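MRNA nuclease HepT (Shewanella oneidensis MR-1, PDB 6M6U) cleaves mRNA as the bacteriostatic toxin of a type VII toxin-antitoxin system and is neutralized by its cognate antitoxin MntA, mostly through tri-AMPylation. Local coordinates at residues I16-Q21 with Q36-L41. Numbering follows the deposited sequence.
Sequences IKRIQQ and QDSVIL
Arg18 reaches over to Ser38 with one corner of its guanidinium: NH2 lies 3.6 Å from Ser38 OG, which sits oblique to the guanidinium plane, and the pair is near but not hydrogen-bonded. Bends at chi2 (-65°) and chi3 turn the chain so that it runs alongside its helix toward the C-terminal end and carries NH2 to the serine. Both polar ends turn to the same acid across the subunit interface: Asp37 OD2 of the second subunit takes a salt bridge from Arg18 NH2 and a hydrogen bond with Ser38 OG. A long cation and a short hydroxyl can thus share one carboxylate, whose negative charge probably offsets the positive charge of the guanidinium. The next residue, the buried Ile19, lies where helix 3-23 and helix 33-60, the antiparallel N-terminal hairpin of this all-helical HEPN-type ribonuclease toxin, come to 5.2 Å between Ile19 CA and Val39 CA. The two beta-branched side chains cross at about a right angle, Ile19 CG2 meeting Val39 CG1 at 4.1 Å, while Ile19 CG1 packs 4.0 Å from Val39 O. A chi1 of 169° sets Val39 CG1 opposite the main-chain nitrogen, and it is this methyl that meets the isoleucine. Compact apolar branches suit so close an approach, and Val116 of helix 109-118 touches both residues; Leu120 adds a further apolar neighbour to Ile19.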
ATOM      1  N   ILE B  16      -3.625  39.730 -39.851  1.00 65.04           N
ATOM      2  CA  ILE B  16      -3.660  41.194 -39.916  1.00 67.67           C
ATOM      3  C   ILE B  16      -4.432  41.646 -41.147  1.00 70.71           C
ATOM      4  O   ILE B  16      -5.241  42.585 -41.088  1.00 73.16           O
ATOM      5  CB  ILE B  16      -2.238  41.783 -39.907  1.00 67.03           C
ATOM      6  CG1 ILE B  16      -1.579  41.591 -38.541  1.00 60.78           C
ATOM      7  CG2 ILE B  16      -2.272  43.269 -40.250  1.00 70.35           C
ATOM      8  CD1 ILE B  16      -0.219  42.235 -38.445  1.00 57.56           C
ATOM      9  N   LYS B  17      -4.198  40.982 -42.288  1.00 71.43           N
ATOM     10  CA  LYS B  17      -4.989  41.281 -43.480  1.00 73.57           C
ATOM     11  C   LYS B  17      -6.463  40.972 -43.253  1.00 71.64           C
ATOM     12  O   LYS B  17      -7.334  41.726 -43.699  1.00 72.58           O
ATOM     13  CB  LYS B  17      -4.459  40.512 -44.689  1.00 76.09           C
ATOM     14  CG  LYS B  17      -3.044  40.889 -45.099  1.00 82.87           C
ATOM     15  CD  LYS B  17      -2.853  40.785 -46.613  1.00 85.86           C
ATOM     16  CE  LYS B  17      -2.860  39.341 -47.092  1.00 89.16           C
ATOM     17  NZ  LYS B  17      -1.672  38.573 -46.608  1.00 92.95           N
ATOM     18  N   ARG B  18      -6.764  39.870 -42.556  1.00 70.21           N
ATOM     19  CA  ARG B  18      -8.148  39.580 -42.196  1.00 67.51           C
ATOM     20  C   ARG B  18      -8.751  40.701 -41.357  1.00 67.91           C
ATOM     21  O   ARG B  18      -9.941  41.010 -41.498  1.00 68.25           O
ATOM     22  CB  ARG B  18      -8.234  38.247 -41.447  1.00 67.03           C
ATOM     23  CG  ARG B  18      -8.187  37.021 -42.345  1.00 66.14           C
ATOM     24  CD  ARG B  18      -9.404  36.975 -43.249  1.00 68.73           C
ATOM     25  NE  ARG B  18     -10.644  36.880 -42.484  1.00 71.09           N
ATOM     26  CZ  ARG B  18     -11.823  37.330 -42.906  1.00 70.52           C
ATOM     27  NH1 ARG B  18     -11.926  37.920 -44.089  1.00 70.47           N
ATOM     28  NH2 ARG B  18     -12.899  37.198 -42.140  1.00 67.15           N
ATOM     29  N   ILE B  19      -7.950  41.335 -40.497  1.00 69.73           N
ATOM     30  CA  ILE B  19      -8.453  42.437 -39.678  1.00 71.48           C
ATOM     31  C   ILE B  19      -8.651  43.687 -40.526  1.00 70.13           C
ATOM     32  O   ILE B  19      -9.688  44.355 -40.440  1.00 70.18           O
ATOM     33  CB  ILE B  19      -7.511  42.710 -38.490  1.00 64.79           C
ATOM     34  CG1 ILE B  19      -7.592  41.574 -37.465  1.00 61.13           C
ATOM     35  CG2 ILE B  19      -7.839  44.053 -37.837  1.00 58.73           C
ATOM     36  CD1 ILE B  19      -6.282  41.278 -36.763  1.00 54.68           C
ATOM     37  N   GLN B  20      -7.660  44.026 -41.357  1.00 69.70           N
ATOM     38  CA  GLN B  20      -7.789  45.197 -42.220  1.00 68.08           C
ATOM     39  C   GLN B  20      -8.942  45.037 -43.204  1.00 73.60           C
ATOM     40  O   GLN B  20      -9.681  45.994 -43.467  1.00 75.23           O
ATOM     41  CB  GLN B  20      -6.476  45.447 -42.958  1.00 66.19           C
ATOM     42  CG  GLN B  20      -5.368  45.964 -42.051  1.00 67.80           C
ATOM     43  CD  GLN B  20      -3.982  45.761 -42.631  1.00 74.52           C
ATOM     44  OE1 GLN B  20      -3.800  45.021 -43.599  1.00 80.90           O
ATOM     45  NE2 GLN B  20      -2.993  46.417 -42.034  1.00 73.78           N
ATOM     46  N   GLN B  21      -9.123  43.831 -43.740  1.00 75.98           N
ATOM     47  CA  GLN B  21     -10.182  43.605 -44.720  1.00 77.56           C
ATOM     48  C   GLN B  21     -11.564  43.658 -44.076  1.00 75.95           C
ATOM     49  O   GLN B  21     -12.496  44.236 -44.643  1.00 76.18           O
ATOM     50  CB  GLN B  21      -9.960  42.264 -45.417  1.00 82.04           C
ATOM     51  CG  GLN B  21     -11.072  41.835 -46.352  1.00 89.64           C
ATOM     52  CD  GLN B  21     -10.620  40.750 -47.310  1.00 95.52           C
ATOM     53  OE1 GLN B  21     -11.406  39.892 -47.716  1.00 98.31           O
ATOM     54  NE2 GLN B  21      -9.339  40.792 -47.679  1.00 96.63           N
ATOM     55  N   GLN B  36     -16.980  43.023 -35.174  1.00 55.70           N
ATOM     56  CA  GLN B  36     -16.185  43.055 -33.951  1.00 57.36           C
ATOM     57  C   GLN B  36     -15.692  41.658 -33.594  1.00 58.41           C
ATOM     58  O   GLN B  36     -14.506  41.463 -33.306  1.00 58.30           O
ATOM     59  CB  GLN B  36     -17.005  43.661 -32.810  1.00 54.79           C
ATOM     60  CG  GLN B  36     -17.387  45.117 -33.059  1.00 55.57           C
ATOM     61  CD  GLN B  36     -18.568  45.570 -32.227  1.00 56.83           C
ATOM     62  OE1 GLN B  36     -18.776  45.096 -31.114  1.00 58.86           O
ATOM     63  NE2 GLN B  36     -19.351  46.495 -32.770  1.00 62.35           N
ATOM     64  N   ASP B  37     -16.592  40.672 -33.631  1.00 56.40           N
ATOM     65  CA  ASP B  37     -16.215  39.282 -33.398  1.00 54.52           C
ATOM     66  C   ASP B  37     -15.049  38.862 -34.288  1.00 55.18           C
ATOM     67  O   ASP B  37     -14.089  38.238 -33.822  1.00 52.17           O
ATOM     68  CB  ASP B  37     -17.419  38.371 -33.640  1.00 55.59           C
ATOM     69  CG  ASP B  37     -18.517  38.553 -32.604  1.00 61.61           C
ATOM     70  OD1 ASP B  37     -18.255  39.169 -31.548  1.00 66.33           O
ATOM     71  OD2 ASP B  37     -19.642  38.061 -32.843  1.00 62.41           O
ATOM     72  N   SER B  38     -15.110  39.214 -35.575  1.00 55.71           N
ATOM     73  CA  SER B  38     -14.084  38.765 -36.511  1.00 55.08           C
ATOM     74  C   SER B  38     -12.762  39.488 -36.284  1.00 55.55           C
ATOM     75  O   SER B  38     -11.690  38.884 -36.405  1.00 53.85           O
ATOM     76  CB  SER B  38     -14.561  38.959 -37.949  1.00 54.41           C
ATOM     77  OG  SER B  38     -13.563  38.542 -38.862  1.00 55.99           O
ATOM     78  N   VAL B  39     -12.811  40.784 -35.971  1.00 56.23           N
ATOM     79  CA  VAL B  39     -11.585  41.509 -35.649  1.00 54.71           C
ATOM     80  C   VAL B  39     -10.978  40.971 -34.360  1.00 51.04           C
ATOM     81  O   VAL B  39      -9.768  40.730 -34.272  1.00 49.50           O
ATOM     82  CB  VAL B  39     -11.862  43.020 -35.554  1.00 55.63           C
ATOM     83  CG1 VAL B  39     -10.664  43.745 -34.947  1.00 49.97           C
ATOM     84  CG2 VAL B  39     -12.201  43.591 -36.931  1.00 59.88           C
ATOM     85  N   ILE B  40     -11.817  40.760 -33.345  1.00 49.92           N
ATOM     86  CA  ILE B  40     -11.325  40.300 -32.051  1.00 52.15           C
ATOM     87  C   ILE B  40     -10.696  38.916 -32.174  1.00 57.18           C
ATOM     88  O   ILE B  40      -9.645  38.645 -31.580  1.00 57.49           O
ATOM     89  CB  ILE B  40     -12.466  40.330 -31.016  1.00 48.83           C
ATOM     90  CG1 ILE B  40     -12.809  41.782 -30.656  1.00 49.63           C
ATOM     91  CG2 ILE B  40     -12.105  39.518 -29.783  1.00 46.97           C
ATOM     92  CD1 ILE B  40     -14.059  41.929 -29.812  1.00 50.96           C
ATOM     93  N   LEU B  41     -11.305  38.033 -32.968  1.00 54.21           N
ATOM     94  CA  LEU B  41     -10.771  36.682 -33.104  1.00 53.23           C
ATOM     95  C   LEU B  41      -9.429  36.694 -33.824  1.00 54.41           C
ATOM     96  O   LEU B  41      -8.490  35.992 -33.427  1.00 58.21           O
ATOM     97  CB  LEU B  41     -11.766  35.785 -33.836  1.00 55.07           C
ATOM     98  CG  LEU B  41     -11.291  34.325 -33.916  1.00 58.97           C
ATOM     99  CD1 LEU B  41     -11.667  33.566 -32.647  1.00 60.67           C
ATOM    100  CD2 LEU B  41     -11.852  33.627 -35.137  1.00 56.26           C
TER